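PDB 6EUD: ATP-dependent RNA helicase HrpB from Escherichia coli, which hydrolyses ATP to ADP and phosphate and is classed as a DExH-box RNA helicase that binds single-stranded RNA. Local coordinates for residues A[85-90]-A[102-107]; A[106-111]-A[139-144]; A[53-58]-A[118-123]. One frame throughout, in Å; residues are numbered along the deposited sequence.

In the fold
The three contacts lie in the first RecA-like domain. Contacts 1 and 3 reach the same sheet, whose strands run 83-87, 99-102, 53-57, 120-125. They are joined at V102: its N lies 2.9 Å from L56 O, and its O 2.8 Å from E58 N, both probable hydrogen bonds. Contacts 1 and 2 share V106 and L107 at the start of helix 106-113. Contact 2 pairs two helices packed on the sheet. M110 CE lies 3.6 Å from I55 CD1, and L142 CD1 3.7 Å from V123 CG1. In contact 3 the I54 side chain is about 12 Å from that of S37, so it does not line the predicted ATP site. Strand 120-125 leads into the DEFH box.

Contact 1 of 3, residues A[85-90]-A[102-107]; sequences YRMRAQ and VTEGVL
V106 packs against R86 and the backbone of M87. Its CG1 lies 3.7 Å from R86 CB, and the two side chains cross at about a right angle. Its CG2 lies 3.4 Å from M87 O. V102 CG1 adds a second contact to R86 CB. On M87, CG rests 3.7 Å from T103 CG2. This is the tight, mostly apolar half of the contact. T103 N gives R86 O a weak hydrogen bond of 3.3 Å.

The other half is polar. E104 has CG beside its own backbone N (chi1 -67°) and an extended chain beyond, which carries the carboxylate across to the turn at R88. There R88 N binds E104 OE2 at 2.9 Å with a nearly straight N-H (165°). The donor meets the anti side of the carboxylate, 23° out of its plane. E104 OE1 is held by a salt bridge to R61. With an alanine here, R88 N and R61 would probably lose the carboxylate they share, one oxygen each, and the chain after the strand would be freer to move.

The long ends of the arginines lead away from the packed part. R86 forms a salt bridge with E100. R88 NH2 makes long, weak ion pairs with E447 and E448. Both arginines are partly exposed, on the looser, solvent side.

V102 is the parallel bridge partner of R86. After it, the chain makes a type I' turn, with G105 at the N-cap of helix 106-113. The T103 to L107 sequence, TEGVL, fits motif Ib of DEAH/RHA helicases, set here at a strand-to-helix turn of the RecA-like domain.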
loop_
_atom_site.group_PDB
_atom_site.type_symbol
_atom_site.label_atom_id
_atom_site.label_comp_id
_atom_site.label_asym_id
_atom_site.label_seq_id
_atom_site.Cartn_x
_atom_site.Cartn_y
_atom_site.Cartn_z
ATOM N N TYR A 85 -26.079 -20.677 -2.481
ATOM C CA TYR A 85 -24.753 -20.117 -2.269
ATOM C C TYR A 85 -23.964 -20.117 -3.590
ATOM O O TYR A 85 -24.270 -20.894 -4.500
ATOM C CB TYR A 85 -23.998 -20.894 -1.169
ATOM C CG TYR A 85 -23.666 -22.338 -1.507
ATOM C CD1 TYR A 85 -22.548 -22.659 -2.272
ATOM C CD2 TYR A 85 -24.465 -23.379 -1.056
ATOM C CE1 TYR A 85 -22.245 -23.969 -2.589
ATOM C CE2 TYR A 85 -24.165 -24.698 -1.365
ATOM C CZ TYR A 85 -23.053 -24.986 -2.132
ATOM O OH TYR A 85 -22.744 -26.291 -2.454
ATOM N N ARG A 86 -22.967 -19.234 -3.689
ATOM C CA ARG A 86 -22.039 -19.203 -4.824
ATOM C C ARG A 86 -20.602 -19.013 -4.331
ATOM O O ARG A 86 -20.356 -18.218 -3.422
ATOM C CB ARG A 86 -22.395 -18.078 -5.797
ATOM C CG ARG A 86 -23.730 -18.222 -6.471
ATOM C CD ARG A 86 -24.014 -17.024 -7.348
ATOM N NE ARG A 86 -25.388 -17.044 -7.825
ATOM C CZ ARG A 86 -25.777 -17.670 -8.927
ATOM N NH1 ARG A 86 -24.885 -18.317 -9.658
ATOM N NH2 ARG A 86 -27.053 -17.654 -9.291
ATOM N N MET A 87 -19.656 -19.727 -4.935
ATOM C CA MET A 87 -18.248 -19.602 -4.559
ATOM C C MET A 87 -17.358 -19.412 -5.793
ATOM O O MET A 87 -17.856 -19.329 -6.919
ATOM C CB MET A 87 -17.803 -20.829 -3.758
ATOM C CG MET A 87 -18.359 -20.899 -2.339
ATOM S SD MET A 87 -19.131 -22.480 -1.914
ATOM C CE MET A 87 -17.855 -23.640 -2.396
ATOM N N ARG A 88 -16.045 -19.349 -5.582
ATOM C CA ARG A 88 -15.103 -19.148 -6.683
ATOM C C ARG A 88 -15.052 -20.333 -7.652
ATOM O O ARG A 88 -14.731 -20.165 -8.829
ATOM C CB ARG A 88 -13.695 -18.867 -6.145
ATOM C CG ARG A 88 -12.695 -18.465 -7.227
ATOM C CD ARG A 88 -11.452 -17.814 -6.646
ATOM N NE ARG A 88 -10.415 -18.790 -6.332
ATOM C CZ ARG A 88 -9.198 -18.474 -5.896
ATOM N NH1 ARG A 88 -8.863 -17.201 -5.721
ATOM N NH2 ARG A 88 -8.316 -19.434 -5.633
ATOM N N ALA A 89 -15.364 -21.529 -7.165
ATOM C CA ALA A 89 -15.301 -22.714 -8.010
ATOM C C ALA A 89 -16.476 -23.641 -7.771
ATOM O O ALA A 89 -16.346 -24.845 -7.955
ATOM C CB ALA A 89 -13.990 -23.466 -7.788
ATOM N N GLN A 90 -17.613 -23.078 -7.368
ATOM C CA GLN A 90 -18.832 -23.859 -7.165
ATOM C C GLN A 90 -20.090 -22.981 -7.141
ATOM O O GLN A 90 -20.083 -21.898 -6.561
ATOM C CB GLN A 90 -18.729 -24.666 -5.870
ATOM C CG GLN A 90 -19.984 -25.445 -5.522
ATOM C CD GLN A 90 -19.729 -26.537 -4.502
ATOM O OE1 GLN A 90 -18.586 -26.775 -4.106
ATOM N NE2 GLN A 90 -20.791 -27.215 -4.079
ATOM N N VAL A 102 -23.068 -15.608 -0.988
ATOM C CA VAL A 102 -21.900 -15.586 -1.860
ATOM C C VAL A 102 -20.608 -15.257 -1.110
ATOM O O VAL A 102 -20.644 -14.750 0.014
ATOM C CB VAL A 102 -22.100 -14.567 -2.999
ATOM C CG1 VAL A 102 -23.388 -14.873 -3.754
ATOM C CG2 VAL A 102 -22.140 -13.146 -2.448
ATOM N N THR A 103 -19.476 -15.554 -1.747
ATOM C CA THR A 103 -18.149 -15.263 -1.205
ATOM C C THR A 103 -17.057 -15.357 -2.264
ATOM O O THR A 103 -17.331 -15.674 -3.415
ATOM C CB THR A 103 -17.764 -16.223 -0.094
ATOM O OG1 THR A 103 -16.465 -15.868 0.403
ATOM C CG2 THR A 103 -17.709 -17.641 -0.645
ATOM N N GLU A 104 -15.817 -15.099 -1.854
ATOM C CA GLU A 104 -14.650 -15.198 -2.733
ATOM C C GLU A 104 -14.747 -14.361 -4.017
ATOM O O GLU A 104 -14.431 -14.854 -5.108
ATOM C CB GLU A 104 -14.400 -16.659 -3.108
ATOM C CG GLU A 104 -13.971 -17.511 -1.940
ATOM C CD GLU A 104 -13.791 -18.967 -2.311
ATOM O OE1 GLU A 104 -12.831 -19.572 -1.800
ATOM O OE2 GLU A 104 -14.599 -19.503 -3.103
ATOM N N GLY A 105 -15.180 -13.109 -3.880
ATOM C CA GLY A 105 -15.244 -12.184 -5.000
ATOM C C GLY A 105 -16.455 -12.353 -5.897
ATOM O O GLY A 105 -16.589 -11.626 -6.884
ATOM N N VAL A 106 -17.333 -13.303 -5.569
ATOM C CA VAL A 106 -18.513 -13.565 -6.396
ATOM C C VAL A 106 -19.422 -12.328 -6.486
ATOM O O VAL A 106 -19.908 -11.983 -7.562
ATOM C CB VAL A 106 -19.323 -14.771 -5.864
ATOM C CG1 VAL A 106 -20.730 -14.789 -6.450
ATOM C CG2 VAL A 106 -18.599 -16.082 -6.161
ATOM N N LEU A 107 -19.634 -11.650 -5.364
ATOM C CA LEU A 107 -20.468 -10.455 -5.378
ATOM C C LEU A 107 -19.914 -9.418 -6.350
ATOM O O LEU A 107 -20.663 -8.768 -7.091
ATOM C CB LEU A 107 -20.584 -9.869 -3.981
ATOM C CG LEU A 107 -21.408 -8.588 -3.863
ATOM C CD1 LEU A 107 -22.744 -8.740 -4.574
ATOM C CD2 LEU A 107 -21.634 -8.216 -2.393
#

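Contact 2 of 3, residues A[106-111]-A[139-144]; sequences VLTRMI and LALLLD
I111 fits its outer methyl into the hollow between L141 and L142. The CD1 atom lies 3.7 Å from L142 CD2 and 4.0 Å from L141 CB. Its chi2 of 180° stretches the chain from CB, so CD1 forms the tip of the bump. The second branch, CG2, also reaches L141 CB, at 4.0 Å. L141 is therefore touched by both branches of one isoleucine. The side chains of I111 and L142 cross at about a right angle.

The other helix answers with bumps of its own. L141 sends CD1 toward the shallow groove between T108 and I111. There CD1 comes 4.3 Å from T108 CG2, a looser fit. L142 extends CD1 toward L107, and L107 CD2 is 4.4 Å away. The packing is thus closest at I111 and slacker at L107 and T108. L107 and I111 stand one helical turn apart and make a single ridge beside the two leucines.

The two helix segments run in nearly the same direction, 27° apart. Their axes come no closer than 10.6 Å. Branched side chains bridge this distance. Helices 106-113 and 133-145 flank strand 120-125 in the chain and pack side by side on one face of the RecA-like sheet, as in an alpha/beta P-loop fold. W370, from helix 361-370, touches both I111 and L141 at one flank. The same helix gives E366, which forms a salt bridge with R109. On the sheet side, L142 also meets L155 of strand 154-159.

Every close contact between the two segments is carbon to carbon. Such contacts have no preferred direction and depend on shape and burial. Between these segments the spacing is probably set by side-chain packing rather than by polar bonds.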
loop_
_atom_site.group_PDB
_atom_site.type_symbol
_atom_site.label_atom_id
_atom_site.label_comp_id
_atom_site.label_asym_id
_atom_site.label_seq_id
_atom_site.Cartn_x
_atom_site.Cartn_y
_atom_site.Cartn_z
ATOM N N VAL A 106 -17.333 -13.303 -5.569
ATOM C CA VAL A 106 -18.513 -13.565 -6.396
ATOM C C VAL A 106 -19.422 -12.328 -6.486
ATOM O O VAL A 106 -19.908 -11.983 -7.562
ATOM C CB VAL A 106 -19.323 -14.771 -5.864
ATOM C CG1 VAL A 106 -20.730 -14.789 -6.450
ATOM C CG2 VAL A 106 -18.599 -16.082 -6.161
ATOM N N LEU A 107 -19.634 -11.650 -5.364
ATOM C CA LEU A 107 -20.468 -10.455 -5.378
ATOM C C LEU A 107 -19.914 -9.418 -6.350
ATOM O O LEU A 107 -20.663 -8.768 -7.091
ATOM C CB LEU A 107 -20.584 -9.869 -3.981
ATOM C CG LEU A 107 -21.408 -8.588 -3.863
ATOM C CD1 LEU A 107 -22.744 -8.740 -4.574
ATOM C CD2 LEU A 107 -21.634 -8.216 -2.393
ATOM N N THR A 108 -18.594 -9.289 -6.365
ATOM C CA THR A 108 -17.943 -8.374 -7.293
ATOM C C THR A 108 -18.247 -8.744 -8.754
ATOM O O THR A 108 -18.574 -7.868 -9.544
ATOM C CB THR A 108 -16.414 -8.334 -7.072
ATOM O OG1 THR A 108 -16.135 -8.044 -5.695
ATOM C CG2 THR A 108 -15.759 -7.264 -7.970
ATOM N N ARG A 109 -18.140 -10.028 -9.100
ATOM C CA ARG A 109 -18.488 -10.511 -10.446
ATOM C C ARG A 109 -19.922 -10.177 -10.857
ATOM O O ARG A 109 -20.158 -9.679 -11.956
ATOM C CB ARG A 109 -18.280 -12.028 -10.546
ATOM C CG ARG A 109 -16.821 -12.431 -10.586
ATOM C CD ARG A 109 -16.053 -11.498 -11.497
ATOM N NE ARG A 109 -14.752 -11.210 -10.924
ATOM C CZ ARG A 109 -14.088 -10.081 -11.120
ATOM N NH1 ARG A 109 -14.600 -9.127 -11.885
ATOM N NH2 ARG A 109 -12.909 -9.907 -10.541
ATOM N N MET A 110 -20.864 -10.451 -9.957
ATOM C CA MET A 110 -22.284 -10.200 -10.188
ATOM C C MET A 110 -22.583 -8.736 -10.524
ATOM O O MET A 110 -23.328 -8.443 -11.463
ATOM C CB MET A 110 -23.097 -10.631 -8.960
ATOM C CG MET A 110 -23.015 -12.123 -8.669
ATOM S SD MET A 110 -23.838 -12.634 -7.141
ATOM C CE MET A 110 -25.480 -11.963 -7.384
ATOM N N ILE A 111 -21.997 -7.823 -9.757
ATOM C CA ILE A 111 -22.200 -6.395 -9.976
ATOM C C ILE A 111 -21.518 -5.920 -11.269
ATOM O O ILE A 111 -22.029 -5.036 -11.962
ATOM C CB ILE A 111 -21.682 -5.573 -8.768
ATOM C CG1 ILE A 111 -22.330 -6.074 -7.474
ATOM C CG2 ILE A 111 -21.977 -4.098 -8.957
ATOM C CD1 ILE A 111 -21.898 -5.342 -6.240
ATOM N N LEU A 139 -19.127 -2.700 -0.921
ATOM C CA LEU A 139 -19.812 -1.521 -0.405
ATOM C C LEU A 139 -19.764 -0.332 -1.373
ATOM O O LEU A 139 -20.785 0.308 -1.614
ATOM C CB LEU A 139 -19.222 -1.102 0.940
ATOM C CG LEU A 139 -19.926 0.103 1.553
ATOM C CD1 LEU A 139 -21.401 -0.205 1.697
ATOM C CD2 LEU A 139 -19.327 0.456 2.901
ATOM N N ALA A 140 -18.584 -0.044 -1.917
ATOM C CA ALA A 140 -18.394 1.066 -2.855
ATOM C C ALA A 140 -19.217 0.912 -4.143
ATOM O O ALA A 140 -19.814 1.893 -4.632
ATOM C CB ALA A 140 -16.917 1.214 -3.196
ATOM N N LEU A 141 -19.239 -0.304 -4.691
ATOM C CA LEU A 141 -20.008 -0.587 -5.900
ATOM C C LEU A 141 -21.489 -0.435 -5.627
ATOM O O LEU A 141 -22.209 0.220 -6.375
ATOM C CB LEU A 141 -19.705 -1.994 -6.416
ATOM C CG LEU A 141 -18.257 -2.154 -6.887
ATOM C CD1 LEU A 141 -17.899 -3.604 -7.102
ATOM C CD2 LEU A 141 -18.055 -1.373 -8.171
ATOM N N LEU A 142 -21.942 -1.021 -4.532
ATOM C CA LEU A 142 -23.357 -0.972 -4.180
ATOM C C LEU A 142 -23.873 0.446 -3.889
ATOM O O LEU A 142 -25.032 0.756 -4.152
ATOM C CB LEU A 142 -23.610 -1.882 -2.985
ATOM C CG LEU A 142 -23.477 -3.361 -3.327
ATOM C CD1 LEU A 142 -23.428 -4.216 -2.071
ATOM C CD2 LEU A 142 -24.621 -3.775 -4.247
ATOM N N LEU A 143 -23.021 1.305 -3.344
ATOM C CA LEU A 143 -23.398 2.696 -3.135
ATOM C C LEU A 143 -23.475 3.442 -4.482
ATOM O O LEU A 143 -24.181 4.448 -4.606
ATOM C CB LEU A 143 -22.405 3.376 -2.195
ATOM C CG LEU A 143 -22.490 2.963 -0.717
ATOM C CD1 LEU A 143 -21.430 3.669 0.140
ATOM C CD2 LEU A 143 -23.887 3.222 -0.184
ATOM N N ASP A 144 -22.760 2.949 -5.492
ATOM C CA ASP A 144 -22.842 3.566 -6.804
ATOM C C ASP A 144 -24.057 3.060 -7.569
ATOM O O ASP A 144 -24.709 3.836 -8.272
ATOM C CB ASP A 144 -21.575 3.330 -7.613
ATOM C CG ASP A 144 -20.626 4.500 -7.532
ATOM O OD1 ASP A 144 -20.802 5.353 -6.633
ATOM O OD2 ASP A 144 -19.723 4.585 -8.378
#

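Contact 3 of 3, residues A[53-58]-A[118-123]; sequences KIILLE and SGVGLV
K53 O is gripped by two neighbouring backbone amides of the other strand. G121 N binds it at 3.1 Å, in the carbonyl plane. L122 N reaches it at 3.4 Å, a weak bond. This double grip marks a beta bulge between two parallel strands of the RecA-like sheet. K53 pairs with V120, but I54 pairs with L122, so G121 is the extra residue.

Before the bulge, K53 N binds G119 O at 3.1 Å, with the donor tilted 33° from the carbonyl plane. G119 has a positive phi, and a CB at these backbone angles would collide with S118 O. After the bulge the pairing is regular. I55 N binds L122 O at 3.1 Å, again in the carbonyl plane. I54 CA also approaches this oxygen, at 3.1 Å, as a CA-H...O contact. The ladder goes on beyond the segment, where I55 is backbone-bonded to I124.

Side chains line both faces of the pair. On one face I54 and L122 pack together, with I54 CG2 3.9 Å from L122 CD2. On the other face I55 lies against both V120 and V123. The I55 and V120 side chains cross at about a right angle. Helices 106-113 and 133-145 pack on this second face.

The strand pair leads toward the ATPase machinery. Strand 120-125 runs straight into D126 of the DEFH box. E58, which follows strand 53-57, has its carboxylate close to that of D126. V123 CG1, placed anti to its backbone N (chi1 -176°), ends up 4.1 Å from I55 CB.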
loop_
_atom_site.group_PDB
_atom_site.type_symbol
_atom_site.label_atom_id
_atom_site.label_comp_id
_atom_site.label_asym_id
_atom_site.label_seq_id
_atom_site.Cartn_x
_atom_site.Cartn_y
_atom_site.Cartn_z
ATOM N N LYS A 53 -34.869 -10.635 -4.780
ATOM C CA LYS A 53 -33.790 -11.467 -4.257
ATOM C C LYS A 53 -32.990 -10.748 -3.172
ATOM O O LYS A 53 -32.986 -9.522 -3.106
ATOM C CB LYS A 53 -32.863 -11.887 -5.395
ATOM C CG LYS A 53 -32.863 -13.377 -5.665
ATOM C CD LYS A 53 -32.813 -13.615 -7.162
ATOM C CE LYS A 53 -32.502 -15.071 -7.499
ATOM N NZ LYS A 53 -33.258 -16.010 -6.637
ATOM N N ILE A 54 -32.329 -11.520 -2.313
ATOM C CA ILE A 54 -31.427 -10.974 -1.298
ATOM C C ILE A 54 -30.070 -11.649 -1.394
ATOM O O ILE A 54 -29.990 -12.876 -1.430
ATOM C CB ILE A 54 -31.963 -11.175 0.127
ATOM C CG1 ILE A 54 -33.373 -10.603 0.264
ATOM C CG2 ILE A 54 -31.008 -10.558 1.143
ATOM C CD1 ILE A 54 -34.009 -10.888 1.612
ATOM N N ILE A 55 -29.004 -10.854 -1.441
ATOM C CA ILE A 55 -27.657 -11.410 -1.500
ATOM C C ILE A 55 -26.959 -11.269 -0.152
ATOM O O ILE A 55 -26.999 -10.198 0.469
ATOM C CB ILE A 55 -26.797 -10.733 -2.572
ATOM C CG1 ILE A 55 -27.544 -10.632 -3.906
ATOM C CG2 ILE A 55 -25.501 -11.503 -2.754
ATOM C CD1 ILE A 55 -27.787 -11.954 -4.583
ATOM N N LEU A 56 -26.326 -12.354 0.294
ATOM C CA LEU A 56 -25.623 -12.369 1.570
ATOM C C LEU A 56 -24.148 -12.694 1.381
ATOM O O LEU A 56 -23.786 -13.866 1.185
ATOM C CB LEU A 56 -26.261 -13.381 2.519
ATOM C CG LEU A 56 -25.635 -13.501 3.908
ATOM C CD1 LEU A 56 -25.701 -12.166 4.638
ATOM C CD2 LEU A 56 -26.325 -14.586 4.707
ATOM N N LEU A 57 -23.308 -11.653 1.440
ATOM C CA LEU A 57 -21.854 -11.795 1.296
ATOM C C LEU A 57 -21.230 -12.303 2.581
ATOM O O LEU A 57 -21.507 -11.773 3.655
ATOM C CB LEU A 57 -21.199 -10.462 0.908
ATOM C CG LEU A 57 -19.659 -10.477 0.847
ATOM C CD1 LEU A 57 -19.176 -11.417 -0.246
ATOM C CD2 LEU A 57 -19.065 -9.081 0.643
ATOM N N GLU A 58 -20.384 -13.324 2.465
ATOM C CA GLU A 58 -19.635 -13.838 3.606
ATOM C C GLU A 58 -18.139 -13.750 3.313
ATOM O O GLU A 58 -17.725 -13.934 2.179
ATOM C CB GLU A 58 -20.056 -15.276 3.916
ATOM C CG GLU A 58 -21.530 -15.428 4.305
ATOM C CD GLU A 58 -21.858 -14.799 5.653
ATOM O OE1 GLU A 58 -20.940 -14.700 6.493
ATOM O OE2 GLU A 58 -23.033 -14.414 5.873
ATOM N N SER A 118 -30.510 -6.614 -11.594
ATOM C CA SER A 118 -31.926 -6.814 -11.889
ATOM C C SER A 118 -32.561 -7.902 -11.026
ATOM O O SER A 118 -31.985 -8.971 -10.841
ATOM C CB SER A 118 -32.100 -7.157 -13.372
ATOM O OG SER A 118 -31.486 -6.179 -14.200
ATOM N N GLY A 119 -33.748 -7.619 -10.496
ATOM C CA GLY A 119 -34.437 -8.554 -9.624
ATOM C C GLY A 119 -34.024 -8.456 -8.161
ATOM O O GLY A 119 -34.821 -8.757 -7.269
ATOM N N VAL A 120 -32.785 -8.038 -7.909
ATOM C CA VAL A 120 -32.273 -7.914 -6.545
ATOM C C VAL A 120 -32.809 -6.662 -5.853
ATOM O O VAL A 120 -32.793 -5.580 -6.433
ATOM C CB VAL A 120 -30.722 -7.858 -6.520
ATOM C CG1 VAL A 120 -30.199 -7.972 -5.087
ATOM C CG2 VAL A 120 -30.125 -8.931 -7.422
ATOM N N GLY A 121 -33.267 -6.805 -4.611
ATOM C CA GLY A 121 -33.790 -5.679 -3.850
ATOM C C GLY A 121 -32.990 -5.334 -2.601
ATOM O O GLY A 121 -32.923 -4.178 -2.189
ATOM N N LEU A 122 -32.388 -6.342 -1.986
ATOM C CA LEU A 122 -31.605 -6.117 -0.780
ATOM C C LEU A 122 -30.304 -6.899 -0.801
ATOM O O LEU A 122 -30.281 -8.093 -1.092
ATOM C CB LEU A 122 -32.412 -6.489 0.461
ATOM C CG LEU A 122 -31.581 -6.720 1.725
ATOM C CD1 LEU A 122 -30.920 -5.433 2.222
ATOM C CD2 LEU A 122 -32.439 -7.360 2.809
ATOM N N VAL A 123 -29.214 -6.212 -0.496
ATOM C CA VAL A 123 -27.931 -6.879 -0.339
ATOM C C VAL A 123 -27.467 -6.756 1.114
ATOM O O VAL A 123 -27.580 -5.685 1.720
ATOM C CB VAL A 123 -26.868 -6.303 -1.301
ATOM C CG1 VAL A 123 -25.575 -7.071 -1.179
ATOM C CG2 VAL A 123 -27.371 -6.364 -2.745
#